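PDB 3ZRP: serine-pyruvate aminotransferase (AgxT) from Sulfolobus solfataricus, which uses pyridoxal 5'-phosphate as cofactor and probably moves amino groups from serine to pyruvate and from alanine to glyoxylate. Local coordinates for residues 285-290 and 363-368; 302-307 and 334-339; 35-40 and 228-233. All coordinates share one frame; numbering follows the deposited sequence. Where two conformers were deposited one is given.

Overall arrangement
Contacts 1 and 2 sit together in the C-terminal part of this class-V aminotransferase, their centres about 10 Å apart. Contact 3 lies on the opposite side of the chain's centre, its centre about 48 Å from that of contact 1 and about 40 Å from that of contact 2. Along the chain contact 3 closes first, joining helices 31-48 and 223-234 beside strand 55-60, the outermost strand, within this chain, of the large mixed sheet. Contact 1 then closes a loop of 72 residues, within which contact 2 is nested. The two touch directly, Glu365 and Glu288 both reaching Lys307. Sheet 301-305/335-339/326-327 and the ends of helices 264-284 and 346-363 are thereby joined into one unit.

Contact 1: 285-290 and 363-368; sequences LGLEIV and LGEPIR
Ile367 lies alongside both Leu285 and Leu287, its side chain pointing the same way as theirs. Its two branches divide the work: CD1 runs beside CD2 of Leu285 at 4.2 Å, and CG2 meets CD2 of Leu287 at 3.9 Å. The split follows from chi1 of 55°, which puts CG1 of Ile367 between its own N and carbonyl carbon and leaves CG2 on the side of Leu287. That leucine methyl also touches the aliphatic part of Glu365, the two side chains crossing at a slant, with Leu287 CD2 4.2 Å from Glu365 CG. The carboxylate beyond turns elsewhere: OE1 takes the backbone N of Val308 and of Ala309, and OE2 that of Lys307, so the buried acid is held by main-chain donors.

A single hydrogen bond ties the backbones, from Arg368 N to Leu285 O at 3.0 Å. It is fairly straight at hydrogen, 160°, but the donor stands 44° out of the carbonyl plane. CA of Ile367 approaches the same oxygen at 3.3 Å in a CA-H...O contact. In the conformer given, one of two deposited, Arg368 bends back at chi3 and lays one guanidinium face over Gly286, with CA of Gly286 3.8 Å from Arg368 CZ and displaced toward the rim of the group.

Leu360 of helix 346-363 packs against Leu287, Glu365 and Ile367, placing that helix beside the whole apolar cluster. Gly286 and Gly364, both with positive phi, each close a helix in a Schellman motif, after helices 264-284 and 346-363 respectively. Contact 1 is therefore a meeting of two helix exits in the C-terminal part of a class-V aminotransferase.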
loop_
_atom_site.group_PDB
_atom_site.type_symbol
_atom_site.label_atom_id
_atom_site.label_comp_id
_atom_site.label_asym_id
_atom_site.label_seq_id
_atom_site.Cartn_x
_atom_site.Cartn_y
_atom_site.Cartn_z
ATOM N N LEU A 285 37.552 11.402 13.208
ATOM C CA LEU A 285 37.350 12.771 12.705
ATOM C C LEU A 285 37.097 13.750 13.850
ATOM O O LEU A 285 37.080 14.976 13.652
ATOM C CB LEU A 285 36.189 12.832 11.700
ATOM C CG LEU A 285 36.419 12.400 10.234
ATOM C CD1 LEU A 285 35.098 12.296 9.440
ATOM C CD2 LEU A 285 37.378 13.303 9.510
ATOM N N GLY A 286 36.881 13.201 15.046
ATOM C CA GLY A 286 36.500 14.007 16.209
ATOM C C GLY A 286 35.042 14.434 16.187
ATOM O O GLY A 286 34.692 15.442 16.788
ATOM N N LEU A 287 34.194 13.664 15.503
ATOM C CA LEU A 287 32.750 13.922 15.481
ATOM C C LEU A 287 32.016 13.112 16.559
ATOM O O LEU A 287 32.383 11.965 16.858
ATOM C CB LEU A 287 32.160 13.630 14.092
ATOM C CG LEU A 287 32.622 14.522 12.928
ATOM C CD1 LEU A 287 32.293 13.883 11.566
ATOM C CD2 LEU A 287 32.031 15.922 13.052
ATOM N N GLU A 288 30.985 13.734 17.131
ATOM C CA GLU A 288 30.175 13.143 18.195
ATOM C C GLU A 288 28.930 12.450 17.625
ATOM O O GLU A 288 28.251 12.999 16.765
ATOM C CB GLU A 288 29.742 14.234 19.177
ATOM C CG GLU A 288 29.140 13.727 20.488
ATOM C CD GLU A 288 28.691 14.860 21.419
ATOM O OE1 GLU A 288 29.124 16.017 21.214
ATOM O OE2 GLU A 288 27.913 14.589 22.362
ATOM N N ILE A 289 28.648 11.251 18.132
ATOM C CA ILE A 289 27.469 10.476 17.723
ATOM C C ILE A 289 26.236 10.895 18.557
ATOM O O ILE A 289 26.359 11.216 19.747
ATOM C CB ILE A 289 27.778 8.966 17.815
ATOM C CG1 ILE A 289 28.877 8.601 16.790
ATOM C CG2 ILE A 289 26.529 8.121 17.585
ATOM C CD1 ILE A 289 29.437 7.173 16.936
ATOM N N VAL A 290 25.056 10.921 17.934
ATOM C CA VAL A 290 23.820 11.314 18.638
ATOM C C VAL A 290 23.473 10.335 19.776
ATOM O O VAL A 290 23.212 10.767 20.908
ATOM C CB VAL A 290 22.625 11.461 17.668
ATOM C CG1 VAL A 290 21.295 11.538 18.433
ATOM C CG2 VAL A 290 22.801 12.703 16.833
ATOM N N LEU A 363 33.025 23.403 4.727
ATOM C CA LEU A 363 31.980 24.091 5.491
ATOM C C LEU A 363 32.408 24.543 6.900
ATOM O O LEU A 363 31.604 25.107 7.646
ATOM C CB LEU A 363 30.701 23.244 5.539
ATOM C CG LEU A 363 29.944 23.069 4.218
ATOM C CD1 LEU A 363 29.086 21.805 4.244
ATOM C CD2 LEU A 363 29.079 24.287 3.901
ATOM N N GLY A 364 33.664 24.272 7.257
ATOM C CA GLY A 364 34.260 24.806 8.478
ATOM C C GLY A 364 33.885 24.109 9.765
ATOM O O GLY A 364 33.918 24.718 10.834
ATOM N N GLU A 365 33.533 22.829 9.673
ATOM C CA GLU A 365 33.299 22.019 10.865
ATOM C C GLU A 365 34.643 21.552 11.432
ATOM O O GLU A 365 35.463 20.986 10.698
ATOM C CB GLU A 365 32.378 20.827 10.550
ATOM C CG GLU A 365 32.059 19.901 11.746
ATOM C CD GLU A 365 31.112 20.538 12.767
ATOM O OE1 GLU A 365 30.428 21.527 12.433
ATOM O OE2 GLU A 365 31.054 20.044 13.908
ATOM N N PRO A 366 34.885 21.798 12.734
ATOM C CA PRO A 366 36.139 21.363 13.357
ATOM C C PRO A 366 36.315 19.843 13.309
ATOM O O PRO A 366 35.648 19.110 14.051
ATOM C CB PRO A 366 36.020 21.855 14.813
ATOM C CG PRO A 366 34.618 22.359 14.974
ATOM C CD PRO A 366 34.076 22.641 13.627
ATOM N N ILE A 367 37.197 19.382 12.431
ATOM C CA ILE A 367 37.494 17.962 12.310
ATOM C C ILE A 367 38.990 17.699 12.174
ATOM O O ILE A 367 39.767 18.609 11.860
ATOM C CB ILE A 367 36.757 17.323 11.093
ATOM C CG1 ILE A 367 37.079 18.085 9.801
ATOM C CG2 ILE A 367 35.256 17.297 11.328
ATOM C CD1 ILE A 367 36.755 17.305 8.530
ATOM N N ARG A 368 39.378 16.447 12.416
ATOM C CA ARG A 368 40.765 16.024 12.272
ATOM C C ARG A 368 41.004 15.435 10.874
ATOM O O ARG A 368 40.730 14.251 10.629
ATOM C CB ARG A 368 41.132 15.013 13.369
ATOM C CG ARG A 368 40.783 15.486 14.788
ATOM C CD ARG A 368 41.558 14.737 15.852
ATOM N NE ARG A 368 40.913 13.497 16.289
ATOM C CZ ARG A 368 40.113 13.393 17.348
ATOM N NH1 ARG A 368 39.819 14.461 18.084
ATOM N NH2 ARG A 368 39.600 12.210 17.665
#

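Contact 2: 302-307 and 334-339; sequences TGVILK and KYFRIG
Thr302 and Ile338 exchange both backbone hydrogen bonds, Ile338 N to Thr302 O being nearly straight at 175° and 2.9 Å long. This is an antiparallel ladder, with strand 335-339 in the middle of a three-stranded sheet between 301-305 and 326-327. Val304 and Phe336 form the next hydrogen-bonded pair; the Val304 N bond to Phe336 O, 2.8 Å, comes in almost along the C=O axis. Leu306 N adds a fifth bond, to Lys334 O, just beyond the strand end. Farther along, one water bridges Lys307 O, to which it donates, and Lys334 NZ, from which it accepts.

On the sheet face carrying Val304, Phe336 and Ile338, the Phe336 ring turns one face to the valine: Val304 CB lies 4.0 Å from the ring centroid, 22° off its normal. Leu306 CD1 comes to the ring's edge, 3.8 Å from Phe336 CD1. Helices 264-284 and 346-363 pack on this face through Leu282 and Ile356.

The face with Tyr335 and Arg337 looks the other way, toward the cofactor site. Arg337 gives NE to Pro327 O and NH1 to the O of Thr138, a residue that binds pyridoxal 5'-phosphate, while Tyr335 OH bonds with Ser139 O and Val329 N. With chi1 at 73°, the Tyr335 ring presents its edge to the glycine, CD2 3.9 Å from Gly303 CA.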
loop_
_atom_site.group_PDB
_atom_site.type_symbol
_atom_site.label_atom_id
_atom_site.label_comp_id
_atom_site.label_asym_id
_atom_site.label_seq_id
_atom_site.Cartn_x
_atom_site.Cartn_y
_atom_site.Cartn_z
ATOM N N THR A 302 23.276 5.943 12.120
ATOM C CA THR A 302 24.140 6.682 13.032
ATOM C C THR A 302 23.862 8.161 12.847
ATOM O O THR A 302 23.885 8.655 11.731
ATOM C CB THR A 302 25.652 6.399 12.723
ATOM O OG1 THR A 302 25.890 4.986 12.791
ATOM C CG2 THR A 302 26.549 7.104 13.745
ATOM N N GLY A 303 23.589 8.861 13.947
ATOM C CA GLY A 303 23.360 10.308 13.905
ATOM C C GLY A 303 24.684 11.015 14.162
ATOM O O GLY A 303 25.468 10.595 15.044
ATOM N N VAL A 304 24.941 12.082 13.401
ATOM C CA VAL A 304 26.252 12.735 13.404
ATOM C C VAL A 304 26.035 14.181 13.801
ATOM O O VAL A 304 25.466 14.951 13.046
ATOM C CB VAL A 304 26.979 12.629 12.013
ATOM C CG1 VAL A 304 28.379 13.219 12.067
ATOM C CG2 VAL A 304 27.065 11.152 11.530
ATOM N N ILE A 305 26.456 14.528 15.020
ATOM C CA ILE A 305 26.301 15.886 15.528
ATOM C C ILE A 305 27.275 16.850 14.820
ATOM O O ILE A 305 28.463 16.540 14.667
ATOM C CB ILE A 305 26.478 15.949 17.072
ATOM C CG1 ILE A 305 25.341 15.179 17.770
ATOM C CG2 ILE A 305 26.478 17.405 17.561
ATOM C CD1 ILE A 305 25.692 14.660 19.153
ATOM N N LEU A 306 26.734 17.982 14.378
ATOM C CA LEU A 306 27.504 19.087 13.798
ATOM C C LEU A 306 27.543 20.287 14.742
ATOM O O LEU A 306 26.502 20.852 15.093
ATOM C CB LEU A 306 26.915 19.514 12.450
ATOM C CG LEU A 306 27.057 18.503 11.308
ATOM C CD1 LEU A 306 26.265 18.950 10.090
ATOM C CD2 LEU A 306 28.524 18.269 10.959
ATOM N N LYS A 307 28.755 20.683 15.129
ATOM C CA LYS A 307 28.969 21.775 16.083
ATOM C C LYS A 307 28.947 23.154 15.424
ATOM O O LYS A 307 28.594 24.144 16.062
ATOM C CB LYS A 307 30.291 21.560 16.833
ATOM C CG LYS A 307 30.348 20.260 17.640
ATOM C CD LYS A 307 29.721 20.443 19.019
ATOM C CE LYS A 307 29.024 19.177 19.516
ATOM N NZ LYS A 307 29.857 17.943 19.457
ATOM N N LYS A 334 21.547 18.999 16.725
ATOM C CA LYS A 334 21.839 19.533 15.394
ATOM C C LYS A 334 22.714 18.480 14.717
ATOM O O LYS A 334 23.861 18.251 15.123
ATOM C CB LYS A 334 22.550 20.890 15.481
ATOM C CG LYS A 334 22.670 21.628 14.162
ATOM C CD LYS A 334 23.303 22.998 14.374
ATOM C CE LYS A 334 23.853 23.582 13.078
ATOM N NZ LYS A 334 25.045 24.452 13.308
ATOM N N TYR A 335 22.159 17.809 13.709
ATOM C CA TYR A 335 22.791 16.612 13.162
ATOM C C TYR A 335 22.279 16.201 11.787
ATOM O O TYR A 335 21.265 16.722 11.302
ATOM C CB TYR A 335 22.646 15.435 14.157
ATOM C CG TYR A 335 21.244 14.823 14.269
ATOM C CD1 TYR A 335 20.162 15.574 14.702
ATOM C CD2 TYR A 335 21.028 13.465 13.960
ATOM C CE1 TYR A 335 18.874 15.009 14.828
ATOM C CE2 TYR A 335 19.757 12.882 14.088
ATOM C CZ TYR A 335 18.688 13.662 14.520
ATOM O OH TYR A 335 17.436 13.109 14.617
ATOM N N PHE A 336 22.998 15.271 11.160
ATOM C CA PHE A 336 22.487 14.534 10.007
ATOM C C PHE A 336 22.632 13.050 10.302
ATOM O O PHE A 336 23.304 12.661 11.247
ATOM C CB PHE A 336 23.185 14.954 8.683
ATOM C CG PHE A 336 24.624 14.512 8.573
ATOM C CD1 PHE A 336 25.647 15.274 9.132
ATOM C CD2 PHE A 336 24.959 13.329 7.914
ATOM C CE1 PHE A 336 26.985 14.873 9.047
ATOM C CE2 PHE A 336 26.299 12.913 7.821
ATOM C CZ PHE A 336 27.314 13.694 8.391
ATOM N N ARG A 337 21.987 12.209 9.510
ATOM C CA ARG A 337 22.043 10.777 9.738
ATOM C C ARG A 337 22.659 10.025 8.581
ATOM O O ARG A 337 22.434 10.352 7.411
ATOM C CB ARG A 337 20.643 10.229 9.985
ATOM C CG ARG A 337 20.055 10.648 11.326
ATOM C CD ARG A 337 18.615 10.135 11.432
ATOM N NE ARG A 337 17.728 10.879 10.539
ATOM C CZ ARG A 337 16.496 10.505 10.199
ATOM N NH1 ARG A 337 15.977 9.374 10.663
ATOM N NH2 ARG A 337 15.749 11.275 9.406
ATOM N N ILE A 338 23.408 8.982 8.925
ATOM C CA ILE A 338 23.917 8.043 7.952
ATOM C C ILE A 338 23.099 6.770 8.044
ATOM O O ILE A 338 23.031 6.147 9.092
ATOM C CB ILE A 338 25.424 7.705 8.193
ATOM C CG1 ILE A 338 26.274 8.975 8.321
ATOM C CG2 ILE A 338 25.964 6.819 7.062
ATOM C CD1 ILE A 338 27.707 8.686 8.830
ATOM N N GLY A 339 22.481 6.377 6.937
ATOM C CA GLY A 339 21.819 5.101 6.848
ATOM C C GLY A 339 22.774 4.108 6.255
ATOM O O GLY A 339 23.301 4.348 5.164
HETATM O O HOH W 1 26.191 25.139 15.638
#

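Contact 3: 35-40 and 228-233; sequences EALAYS and PVMRGA
Helices 31-48 and 223-234 cross nearly at right angles here, and the contact between them is carried by Leu37 reaching over Ala233. The axes of the two short segments approach to 9.1 Å, with a signed crossing angle of -96°. CD2 of Leu37 is 3.7 Å from CB of Ala233, and CG of the leucine rests equally close to that methyl. Leu37 holds CG anti to its N, chi1 -180°, which carries both methyls out toward the second helix. There they part: CD2 also meets CG1 of Val229 at 4.1 Å, whereas CD1 faces SD of Met230, likewise at 4.1 Å. Each of these two side chains runs across Leu37 at about a right angle. Met230 is bent at chi2, -60°, which brings SD round to Leu37.

In the fold, this crossing lies beside strand 55-60, the outermost strand, within this chain, of the large mixed sheet of the aminotransferase: Ile58 packs against Leu37 and Ser40, and Leu57 against Met230. Val229 also stands about 6 Å, side chain to side chain, from Tyr240, which binds pyridoxal 5'-phosphate.

The backbones come nearest at Ala38 and Ala233, with 5.2 Å between their CA atoms. Here two small residues meet, CB of Ala38 lying 3.5 Å from Ala233 O. Within the first helix, Ala36 O accepts from both N and OG of Ser40, which approach from opposite faces of its carbonyl plane.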
loop_
_atom_site.group_PDB
_atom_site.type_symbol
_atom_site.label_atom_id
_atom_site.label_comp_id
_atom_site.label_asym_id
_atom_site.label_seq_id
_atom_site.Cartn_x
_atom_site.Cartn_y
_atom_site.Cartn_z
ATOM N N GLU A 35 3.182 -18.158 -5.412
ATOM C CA GLU A 35 4.488 -18.712 -5.062
ATOM C C GLU A 35 5.413 -17.640 -4.461
ATOM O O GLU A 35 6.150 -17.901 -3.518
ATOM C CB GLU A 35 5.122 -19.386 -6.287
ATOM C CG GLU A 35 4.486 -20.747 -6.660
ATOM C CD GLU A 35 4.878 -21.259 -8.062
ATOM O OE1 GLU A 35 5.844 -20.735 -8.656
ATOM O OE2 GLU A 35 4.215 -22.190 -8.581
ATOM N N ALA A 36 5.359 -16.421 -4.997
ATOM C CA ALA A 36 6.215 -15.344 -4.493
ATOM C C ALA A 36 5.769 -14.948 -3.080
ATOM O O ALA A 36 6.593 -14.728 -2.188
ATOM C CB ALA A 36 6.173 -14.129 -5.449
ATOM N N LEU A 37 4.458 -14.904 -2.873
ATOM C CA LEU A 37 3.893 -14.597 -1.566
ATOM C C LEU A 37 4.271 -15.661 -0.547
ATOM O O LEU A 37 4.733 -15.330 0.535
ATOM C CB LEU A 37 2.372 -14.429 -1.638
ATOM C CG LEU A 37 1.649 -14.087 -0.313
ATOM C CD1 LEU A 37 2.298 -12.927 0.430
ATOM C CD2 LEU A 37 0.158 -13.771 -0.537
ATOM N N ALA A 38 4.087 -16.935 -0.897
ATOM C CA ALA A 38 4.470 -18.042 -0.010
ATOM C C ALA A 38 5.954 -17.992 0.357
ATOM O O ALA A 38 6.338 -18.197 1.522
ATOM C CB ALA A 38 4.126 -19.403 -0.655
ATOM N N TYR A 39 6.783 -17.729 -0.642
ATOM C CA TYR A 39 8.213 -17.639 -0.431
ATOM C C TYR A 39 8.596 -16.477 0.501
ATOM O O TYR A 39 9.475 -16.613 1.363
ATOM C CB TYR A 39 8.951 -17.559 -1.769
ATOM C CG TYR A 39 10.445 -17.612 -1.604
ATOM C CD1 TYR A 39 11.124 -18.849 -1.592
ATOM C CD2 TYR A 39 11.187 -16.447 -1.416
ATOM C CE1 TYR A 39 12.517 -18.904 -1.433
ATOM C CE2 TYR A 39 12.565 -16.493 -1.254
ATOM C CZ TYR A 39 13.224 -17.726 -1.257
ATOM O OH TYR A 39 14.587 -17.761 -1.085
ATOM N N SER A 40 7.954 -15.324 0.320
ATOM C CA SER A 40 8.218 -14.178 1.193
ATOM C C SER A 40 7.777 -14.445 2.625
ATOM O O SER A 40 8.474 -14.073 3.578
ATOM C CB SER A 40 7.554 -12.903 0.623
ATOM O OG SER A 40 8.092 -12.629 -0.645
ATOM N N PRO A 228 -6.681 -15.150 5.643
ATOM C CA PRO A 228 -7.032 -16.162 4.642
ATOM C C PRO A 228 -6.144 -16.083 3.397
ATOM O O PRO A 228 -5.825 -17.117 2.803
ATOM C CB PRO A 228 -8.495 -15.830 4.287
ATOM C CG PRO A 228 -9.022 -15.088 5.464
ATOM C CD PRO A 228 -7.846 -14.305 5.980
ATOM N N VAL A 229 -5.723 -14.879 3.008
ATOM C CA VAL A 229 -4.806 -14.738 1.875
ATOM C C VAL A 229 -3.439 -15.352 2.178
ATOM O O VAL A 229 -2.863 -16.024 1.310
ATOM C CB VAL A 229 -4.670 -13.247 1.385
ATOM C CG1 VAL A 229 -3.800 -13.157 0.130
ATOM C CG2 VAL A 229 -6.042 -12.658 1.108
ATOM N N MET A 230 -2.948 -15.167 3.406
ATOM C CA MET A 230 -1.616 -15.667 3.822
ATOM C C MET A 230 -1.585 -17.183 4.000
ATOM O O MET A 230 -0.677 -17.852 3.483
ATOM C CB MET A 230 -1.128 -14.979 5.109
ATOM C CG MET A 230 -1.172 -13.429 5.035
ATOM S SD MET A 230 -0.141 -12.734 3.719
ATOM C CE MET A 230 -1.302 -11.596 2.945
ATOM N N ARG A 231 -2.565 -17.697 4.740
ATOM C CA ARG A 231 -2.764 -19.143 4.883
ATOM C C ARG A 231 -2.970 -19.796 3.525
ATOM O O ARG A 231 -2.343 -20.825 3.213
ATOM C CB ARG A 231 -3.948 -19.419 5.810
ATOM C CG ARG A 231 -3.593 -19.294 7.279
ATOM C CD ARG A 231 -4.832 -19.162 8.130
ATOM N NE ARG A 231 -4.504 -19.281 9.547
ATOM C CZ ARG A 231 -5.333 -18.988 10.539
ATOM N NH1 ARG A 231 -6.556 -18.538 10.283
ATOM N NH2 ARG A 231 -4.925 -19.126 11.792
ATOM N N GLY A 232 -3.836 -19.204 2.705
ATOM C CA GLY A 232 -4.038 -19.660 1.337
ATOM C C GLY A 232 -2.725 -19.825 0.590
ATOM O O GLY A 232 -2.427 -20.922 0.114
ATOM N N ALA A 233 -1.938 -18.748 0.501
ATOM C CA ALA A 233 -0.661 -18.745 -0.235
ATOM C C ALA A 233 0.238 -19.923 0.130
ATOM O O ALA A 233 0.843 -20.550 -0.753
ATOM C CB ALA A 233 0.092 -17.439 -0.017
#